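Local structure of geranyltranstransferase (3LOM) at residues K10-I13 / D14-Q18; E21-L24 / E25-N29; P105-H108 / K109-E113. The protein probably makes farnesyl diphosphate, and perhaps geranylgeranyl diphosphate, by magnesium-dependent chain elongation of allylic diphosphates. All coordinates share one frame; numbering follows the deposited sequence.

Interaction 1. Residues K10-I13 / D14-Q18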
loop_
_atom_site.group_PDB
_atom_site.type_symbol
_atom_site.label_atom_id
_atom_site.label_comp_id
_atom_site.label_asym_id
_atom_site.label_seq_id
_atom_site.Cartn_x
_atom_site.Cartn_y
_atom_site.Cartn_z
ATOM N N LYS A 10 -13.753 -4.576 31.685
ATOM C CA LYS A 10 -12.450 -3.912 31.654
ATOM C C LYS A 10 -11.350 -4.899 31.259
ATOM O O LYS A 10 -10.432 -4.550 30.514
ATOM C CB LYS A 10 -12.142 -3.274 33.012
ATOM C CG LYS A 10 -11.007 -2.259 32.987
ATOM C CD LYS A 10 -10.825 -1.573 34.336
ATOM C CE LYS A 10 -11.854 -0.470 34.557
ATOM N NZ LYS A 10 -11.549 0.344 35.765
ATOM N N GLN A 11 -11.465 -6.133 31.751
ATOM C CA GLN A 11 -10.531 -7.204 31.409
ATOM C C GLN A 11 -10.727 -7.737 29.995
ATOM O O GLN A 11 -9.791 -8.277 29.409
ATOM C CB GLN A 11 -10.612 -8.353 32.415
ATOM C CG GLN A 11 -9.815 -8.108 33.683
ATOM C CD GLN A 11 -8.998 -9.313 34.096
ATOM O OE1 GLN A 11 -7.778 -9.226 34.236
ATOM N NE2 GLN A 11 -9.663 -10.450 34.282
ATOM N N VAL A 12 -11.945 -7.593 29.467
ATOM C CA VAL A 12 -12.268 -7.967 28.083
ATOM C C VAL A 12 -11.456 -7.119 27.092
ATOM O O VAL A 12 -10.923 -7.640 26.108
ATOM C CB VAL A 12 -13.812 -7.901 27.822
ATOM C CG1 VAL A 12 -14.148 -7.667 26.352
ATOM C CG2 VAL A 12 -14.490 -9.174 28.315
ATOM N N ILE A 13 -11.337 -5.826 27.393
ATOM C CA ILE A 13 -10.498 -4.896 26.631
ATOM C C ILE A 13 -9.010 -5.264 26.750
ATOM O O ILE A 13 -8.293 -5.294 25.745
ATOM C CB ILE A 13 -10.749 -3.423 27.075
ATOM C CG1 ILE A 13 -12.235 -3.068 26.926
ATOM C CG2 ILE A 13 -9.881 -2.441 26.279
ATOM C CD1 ILE A 13 -12.719 -1.969 27.861
ATOM N N ASP A 14 -8.570 -5.565 27.975
ATOM C CA ASP A 14 -7.190 -5.990 28.252
ATOM C C ASP A 14 -6.812 -7.262 27.497
ATOM O O ASP A 14 -5.703 -7.372 26.972
ATOM C CB ASP A 14 -6.982 -6.211 29.756
ATOM C CG ASP A 14 -7.185 -4.942 30.579
ATOM O OD1 ASP A 14 -6.772 -3.850 30.129
ATOM O OD2 ASP A 14 -7.747 -5.043 31.692
ATOM N N LYS A 15 -7.755 -8.202 27.436
ATOM C CA LYS A 15 -7.567 -9.495 26.784
ATOM C C LYS A 15 -7.505 -9.365 25.269
ATOM O O LYS A 15 -6.826 -10.151 24.605
ATOM C CB LYS A 15 -8.707 -10.448 27.162
ATOM C CG LYS A 15 -8.302 -11.907 27.320
ATOM C CD LYS A 15 -7.764 -12.185 28.721
ATOM C CE LYS A 15 -7.427 -13.654 28.908
ATOM N NZ LYS A 15 -6.961 -13.920 30.295
ATOM N N TYR A 16 -8.224 -8.382 24.728
ATOM C CA TYR A 16 -8.254 -8.144 23.284
ATOM C C TYR A 16 -6.941 -7.579 22.723
ATOM O O TYR A 16 -6.540 -7.958 21.625
ATOM C CB TYR A 16 -9.455 -7.275 22.884
ATOM C CG TYR A 16 -10.746 -8.052 22.660
ATOM C CD1 TYR A 16 -10.741 -9.274 21.981
ATOM C CD2 TYR A 16 -11.973 -7.553 23.098
ATOM C CE1 TYR A 16 -11.922 -9.985 21.759
ATOM C CE2 TYR A 16 -13.160 -8.258 22.881
ATOM C CZ TYR A 16 -13.126 -9.470 22.214
ATOM O OH TYR A 16 -14.294 -10.168 21.995
ATOM N N THR A 17 -6.280 -6.694 23.473
ATOM C CA THR A 17 -4.930 -6.212 23.120
ATOM C C THR A 17 -3.924 -7.370 23.079
ATOM O O THR A 17 -3.227 -7.562 22.070
ATOM C CB THR A 17 -4.417 -5.131 24.113
ATOM O OG1 THR A 17 -5.361 -4.059 24.194
ATOM C CG2 THR A 17 -3.055 -4.573 23.677
ATOM N N GLN A 18 -3.876 -8.137 24.172
ATOM C CA GLN A 18 -3.020 -9.326 24.299
ATOM C C GLN A 18 -3.205 -10.302 23.143
ATOM O O GLN A 18 -2.219 -10.779 22.576
ATOM C CB GLN A 18 -3.287 -10.056 25.620
ATOM C CG GLN A 18 -2.735 -9.373 26.867
ATOM C CD GLN A 18 -3.108 -10.113 28.149
ATOM O OE1 GLN A 18 -3.710 -9.536 29.056
ATOM N NE2 GLN A 18 -2.758 -11.399 28.224
#

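Interaction 2. Residues E21-L24 / E25-N29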
loop_
_atom_site.group_PDB
_atom_site.type_symbol
_atom_site.label_atom_id
_atom_site.label_comp_id
_atom_site.label_asym_id
_atom_site.label_seq_id
_atom_site.Cartn_x
_atom_site.Cartn_y
_atom_site.Cartn_z
ATOM N N GLU A 21 -1.812 -8.559 19.873
ATOM C CA GLU A 21 -0.343 -8.557 19.854
ATOM C C GLU A 21 0.235 -9.946 19.565
ATOM O O GLU A 21 1.207 -10.084 18.814
ATOM C CB GLU A 21 0.205 -8.016 21.170
ATOM C CG GLU A 21 -0.063 -6.533 21.384
ATOM C CD GLU A 21 0.397 -6.034 22.741
ATOM O OE1 GLU A 21 0.857 -6.853 23.562
ATOM O OE2 GLU A 21 0.303 -4.813 22.986
ATOM N N LEU A 22 -0.399 -10.966 20.143
ATOM C CA LEU A 22 0.008 -12.358 19.981
ATOM C C LEU A 22 -0.241 -12.810 18.546
ATOM O O LEU A 22 0.562 -13.561 17.976
ATOM C CB LEU A 22 -0.775 -13.238 20.962
ATOM C CG LEU A 22 -0.103 -14.214 21.939
ATOM C CD1 LEU A 22 1.246 -13.721 22.476
ATOM C CD2 LEU A 22 -1.062 -14.519 23.096
ATOM N N TYR A 23 -1.344 -12.337 17.961
ATOM C CA TYR A 23 -1.668 -12.665 16.575
ATOM C C TYR A 23 -0.722 -11.980 15.590
ATOM O O TYR A 23 -0.405 -12.550 14.552
ATOM C CB TYR A 23 -3.134 -12.351 16.233
ATOM C CG TYR A 23 -3.535 -12.855 14.861
ATOM C CD1 TYR A 23 -3.567 -11.998 13.757
ATOM C CD2 TYR A 23 -3.848 -14.197 14.660
ATOM C CE1 TYR A 23 -3.911 -12.473 12.486
ATOM C CE2 TYR A 23 -4.190 -14.674 13.405
ATOM C CZ TYR A 23 -4.222 -13.804 12.325
ATOM O OH TYR A 23 -4.561 -14.277 11.082
ATOM N N LEU A 24 -0.269 -10.768 15.920
ATOM C CA LEU A 24 0.690 -10.049 15.069
ATOM C C LEU A 24 2.067 -10.707 15.030
ATOM O O LEU A 24 2.655 -10.825 13.952
ATOM C CB LEU A 24 0.826 -8.576 15.480
ATOM C CG LEU A 24 0.038 -7.534 14.684
ATOM C CD1 LEU A 24 0.319 -6.130 15.221
ATOM C CD2 LEU A 24 0.359 -7.623 13.189
ATOM N N GLU A 25 2.562 -11.125 16.200
ATOM C CA GLU A 25 3.833 -11.854 16.323
ATOM C C GLU A 25 3.876 -13.098 15.466
ATOM O O GLU A 25 4.816 -13.283 14.683
ATOM C CB GLU A 25 4.105 -12.261 17.772
ATOM C CG GLU A 25 5.075 -11.365 18.508
ATOM C CD GLU A 25 6.414 -11.241 17.807
ATOM O OE1 GLU A 25 7.260 -12.151 17.916
ATOM O OE2 GLU A 25 6.626 -10.207 17.159
ATOM N N GLN A 26 2.852 -13.936 15.618
ATOM C CA GLN A 26 2.732 -15.179 14.871
ATOM C C GLN A 26 2.755 -14.892 13.384
ATOM O O GLN A 26 3.531 -15.498 12.643
ATOM C CB GLN A 26 1.444 -15.923 15.249
ATOM C CG GLN A 26 1.493 -16.630 16.603
ATOM C CD GLN A 26 2.412 -17.852 16.617
ATOM O OE1 GLN A 26 3.076 -18.125 17.619
ATOM N NE2 GLN A 26 2.450 -18.590 15.510
ATOM N N LEU A 27 1.918 -13.939 12.979
ATOM C CA LEU A 27 1.836 -13.454 11.605
ATOM C C LEU A 27 3.190 -13.003 11.046
ATOM O O LEU A 27 3.599 -13.457 9.976
ATOM C CB LEU A 27 0.814 -12.315 11.541
ATOM C CG LEU A 27 0.410 -11.629 10.242
ATOM C CD1 LEU A 27 0.045 -12.638 9.167
ATOM C CD2 LEU A 27 -0.762 -10.715 10.553
ATOM N N LEU A 28 3.880 -12.133 11.786
ATOM C CA LEU A 28 5.207 -11.639 11.388
ATOM C C LEU A 28 6.257 -12.744 11.255
ATOM O O LEU A 28 7.061 -12.733 10.319
ATOM C CB LEU A 28 5.700 -10.540 12.340
ATOM C CG LEU A 28 5.093 -9.144 12.172
ATOM C CD1 LEU A 28 5.504 -8.239 13.315
ATOM C CD2 LEU A 28 5.471 -8.517 10.826
ATOM N N ASN A 29 6.214 -13.716 12.169
ATOM C CA ASN A 29 7.191 -14.813 12.192
ATOM C C ASN A 29 6.970 -15.852 11.080
ATOM O O ASN A 29 7.773 -16.771 10.925
ATOM C CB ASN A 29 7.236 -15.502 13.576
ATOM C CG ASN A 29 7.695 -14.565 14.724
ATOM O OD1 ASN A 29 7.621 -14.949 15.891
ATOM N ND2 ASN A 29 8.157 -13.353 14.401
#

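Interaction 3. Residues P105-H108 / K109-E113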
loop_
_atom_site.group_PDB
_atom_site.type_symbol
_atom_site.label_atom_id
_atom_site.label_comp_id
_atom_site.label_asym_id
_atom_site.label_seq_id
_atom_site.Cartn_x
_atom_site.Cartn_y
_atom_site.Cartn_z
ATOM N N PRO A 105 11.894 6.881 20.976
ATOM C CA PRO A 105 12.310 7.336 19.655
ATOM C C PRO A 105 11.484 6.738 18.519
ATOM O O PRO A 105 11.144 5.554 18.547
ATOM C CB PRO A 105 13.758 6.848 19.565
ATOM C CG PRO A 105 14.247 6.939 20.949
ATOM C CD PRO A 105 13.063 6.618 21.840
ATOM N N SER A 106 11.156 7.577 17.540
ATOM C CA SER A 106 10.399 7.165 16.363
ATOM C C SER A 106 11.257 6.296 15.459
ATOM O O SER A 106 12.483 6.236 15.619
ATOM C CB SER A 106 9.918 8.396 15.596
ATOM O OG SER A 106 11.009 9.247 15.309
ATOM N N CYS A 107 10.611 5.645 14.496
ATOM C CA CYS A 107 11.267 4.661 13.652
ATOM C C CYS A 107 12.492 5.173 12.890
ATOM O O CYS A 107 13.484 4.456 12.762
ATOM C CB CYS A 107 10.273 4.048 12.679
ATOM S SG CYS A 107 10.907 2.585 11.914
ATOM N N HIS A 108 12.432 6.405 12.397
ATOM C CA HIS A 108 13.568 6.975 11.669
ATOM C C HIS A 108 14.703 7.403 12.608
ATOM O O HIS A 108 15.856 7.485 12.190
ATOM C CB HIS A 108 13.129 8.130 10.757
ATOM C CG HIS A 108 12.467 9.257 11.481
ATOM N ND1 HIS A 108 11.159 9.199 11.912
ATOM C CD2 HIS A 108 12.930 10.476 11.845
ATOM C CE1 HIS A 108 10.848 10.331 12.517
ATOM N NE2 HIS A 108 11.904 11.123 12.488
ATOM N N LYS A 109 14.371 7.671 13.870
ATOM C CA LYS A 109 15.385 8.014 14.867
ATOM C C LYS A 109 16.090 6.765 15.409
ATOM O O LYS A 109 17.295 6.792 15.648
ATOM C CB LYS A 109 14.786 8.833 16.019
ATOM C CG LYS A 109 14.190 10.180 15.610
ATOM C CD LYS A 109 15.192 11.072 14.890
ATOM C CE LYS A 109 16.225 11.651 15.843
ATOM N NZ LYS A 109 17.275 12.363 15.073
ATOM N N ALA A 110 15.331 5.685 15.602
ATOM C CA ALA A 110 15.880 4.408 16.049
ATOM C C ALA A 110 16.644 3.704 14.938
ATOM O O ALA A 110 17.589 2.962 15.206
ATOM C CB ALA A 110 14.780 3.508 16.574
ATOM N N PHE A 111 16.235 3.935 13.694
ATOM C CA PHE A 111 16.918 3.355 12.543
ATOM C C PHE A 111 17.412 4.490 11.671
ATOM O O PHE A 111 18.286 5.253 12.084
ATOM C CB PHE A 111 15.987 2.400 11.793
ATOM C CG PHE A 111 15.652 1.155 12.568
ATOM C CD1 PHE A 111 16.422 0.003 12.424
ATOM C CD2 PHE A 111 14.580 1.137 13.462
ATOM C CE1 PHE A 111 16.127 -1.148 13.158
ATOM C CE2 PHE A 111 14.277 -0.007 14.197
ATOM C CZ PHE A 111 15.052 -1.150 14.044
ATOM N N ASP A 112 16.852 4.609 10.475
ATOM C CA ASP A 112 17.103 5.764 9.624
ATOM C C ASP A 112 15.843 6.066 8.819
ATOM O O ASP A 112 14.883 5.286 8.850
ATOM C CB ASP A 112 18.330 5.554 8.726
ATOM C CG ASP A 112 18.340 4.203 8.043
ATOM O OD1 ASP A 112 17.326 3.830 7.425
ATOM O OD2 ASP A 112 19.383 3.523 8.100
ATOM N N GLU A 113 15.841 7.190 8.116
ATOM C CA GLU A 113 14.662 7.605 7.361
ATOM C C GLU A 113 14.297 6.633 6.244
ATOM O O GLU A 113 13.114 6.319 6.084
ATOM C CB GLU A 113 14.840 9.007 6.809
ATOM C CG GLU A 113 14.747 10.107 7.843
ATOM C CD GLU A 113 14.955 11.477 7.227
ATOM O OE1 GLU A 113 14.453 11.710 6.102
ATOM O OE2 GLU A 113 15.623 12.313 7.871
#

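Interaction 1. Residues K10-I13 / D14-Q18
Val12 has chi1 at 155°, which sets CG1 opposite its backbone N and alongside the ring of Tyr16, one helical turn further on. The two side chains lie side by side and point the same way, an i to i+4 contact in the long helix 5-28 of the all-helical isoprenoid synthase fold. CG1 reaches CE2 of Tyr16 at 3.7 Å, while CD2 of that ring sits 3.2 Å from Val12 O. The ring is held from outside as well: its hydroxyl bonds to Asp63 and its plane stacks with Tyr59.

Asp14 works differently. A chi1 of -62° folds its carboxylate back along the helix, beside its own N. OD2 consequently comes within 3.0 Å of Lys10 O, an acceptor-acceptor approach, not a hydrogen bond. The carboxylate's partner is Lys51, whose NZ forms a salt bridge with OD1; Lys51 lies in the Gly-Gly-Lys-Arg sequence that in relatives helps bind the diphosphate of isopentenyl diphosphate.

Ile13, buried, turns to helices 53-64 and 289-303, so this helix face joins two others. Beneath the side chains, Lys15 N bonds to Gln11 O at 2.8 Å and Tyr16 N to Val12 O at 3.1 Å. The bonds of Asp14 N to Lys10 O and of Thr17 N to Ile13 O are both weak, at 3.3 Å.

Interaction 2. Residues E21-L24 / E25-N29
Leu28 N donates to Leu24 O over 2.8 Å with an N-H...O angle of 165°, the shortest of four successive backbone bonds across this stretch. Glu25 N to Glu21 O is equally straight, at 166°, though longer at 3.1 Å. Leu27 N meets Tyr23 O at the same length, whereas the bond of Gln26 N to Leu22 O is weak. Asn29 N continues the series within its own segment, reaching Glu25 O at 2.9 Å.

Each bond spans four residues, the signature of an alpha-helix, and here they form the C-terminal turns of helix 5-28. That helix packs against helices 36-46, 69-91 and 113-135 of the isoprenoid synthase bundle.

On one face Leu27 is the link. Its CG stands opposite its backbone N, with chi1 at -176°, and CD2 approaches the Tyr23 ring obliquely, 4.1 Å from CE1. The same methyl lies 4.2 Å from CD2 of Leu24, so one leucine branch touches two residues of the preceding turn. Beyond the pair, Leu27 meets Ala77, Val130 and Arg134; the Tyr23 hydroxyl makes a weak hydrogen bond to Arg134.

Leu28, buried on a neighbouring face, folds over the carbonyl it bonds to: its CG is 3.5 Å from Leu24 O. It and Leu24 both pack against Phe47. On the outer side, chi1 of Gln26, which sets CG beside its own backbone N, brings CG to 3.5 Å from Leu22 O.

Interaction 3. Residues P105-H108 / K109-E113
Ser106 and Ala110 are tied by a backbone bond, Ala110 N to Ser106 O at 2.9 Å with an N-H...O angle of 161°. Lys109 N adds a weak bond to that same carbonyl oxygen. Phe111 N donates to Cys107 O over 3.0 Å, closing the single turn of helix 107-110.

Contacts with aromatic rings form a second group. His108 CG is placed between its backbone N and carbonyl carbon (chi1 59°), and the methylenes of Lys109, bent at chi2 and chi3, pass over one face of the imidazole. Lys109 CG lies 4.3 Å from the centroid of the His108 ring and 27° from the ring normal, a CH-pi contact. Cys107 SG stands 5.3 Å from the Phe111 centroid in an oblique sulfur-aromatic contact, while Cys107 O sits at the edge of the Phe111 ring, in its plane.

CA-H...O contacts come third: His108 CA faces Asp112 O at 3.5 Å, and Asp112 CA faces His108 O at 3.3 Å, a reciprocal pair where the chain leaves the turn.

Among the remaining side chains, Ser106 OG touches Lys109 CG at 3.3 Å while bonding to Asp98 O. Glu113 CG reaches His108 CB at 3.9 Å, and the Glu113 side chain packs on Ala94 of the second subunit. Asp112 is an N-cap: its carboxylate caps a backbone N just ahead, and OD1 also bonds to Thr115 OG1. The whole is a one-turn helix linking the small hairpin 100-101/104-105 to helix 113-135, with His108 packed on Asp91 of the Asp-Asp-x4-Asp sequence, which in relatives coordinates magnesium.

Overall arrangement
Interactions 1 and 2 follow each other on helix 5-28, centres about 17 Å apart, both joining side chains one turn apart. Each has a buried and a solvent-side face, yet their neighbours differ: interaction 1 is set against helices 53-64 and 289-303, its polar ends held by Lys51 and Asp63 outside its segments, whereas interaction 2 is chiefly leucine packing against helices 36-46, 69-91 and 113-135, its tyrosine hydroxyl bonded only weakly. Interaction 3, a short turn with capping, CH-pi and sulfur contacts, is also partly buried, with Ser106, Cys107 and His108 inside, Lys109 and Ala110 exposed, and is the one that meets the second subunit. Helices 36-46 and 69-91 neighbour both 21-29 and 105-113.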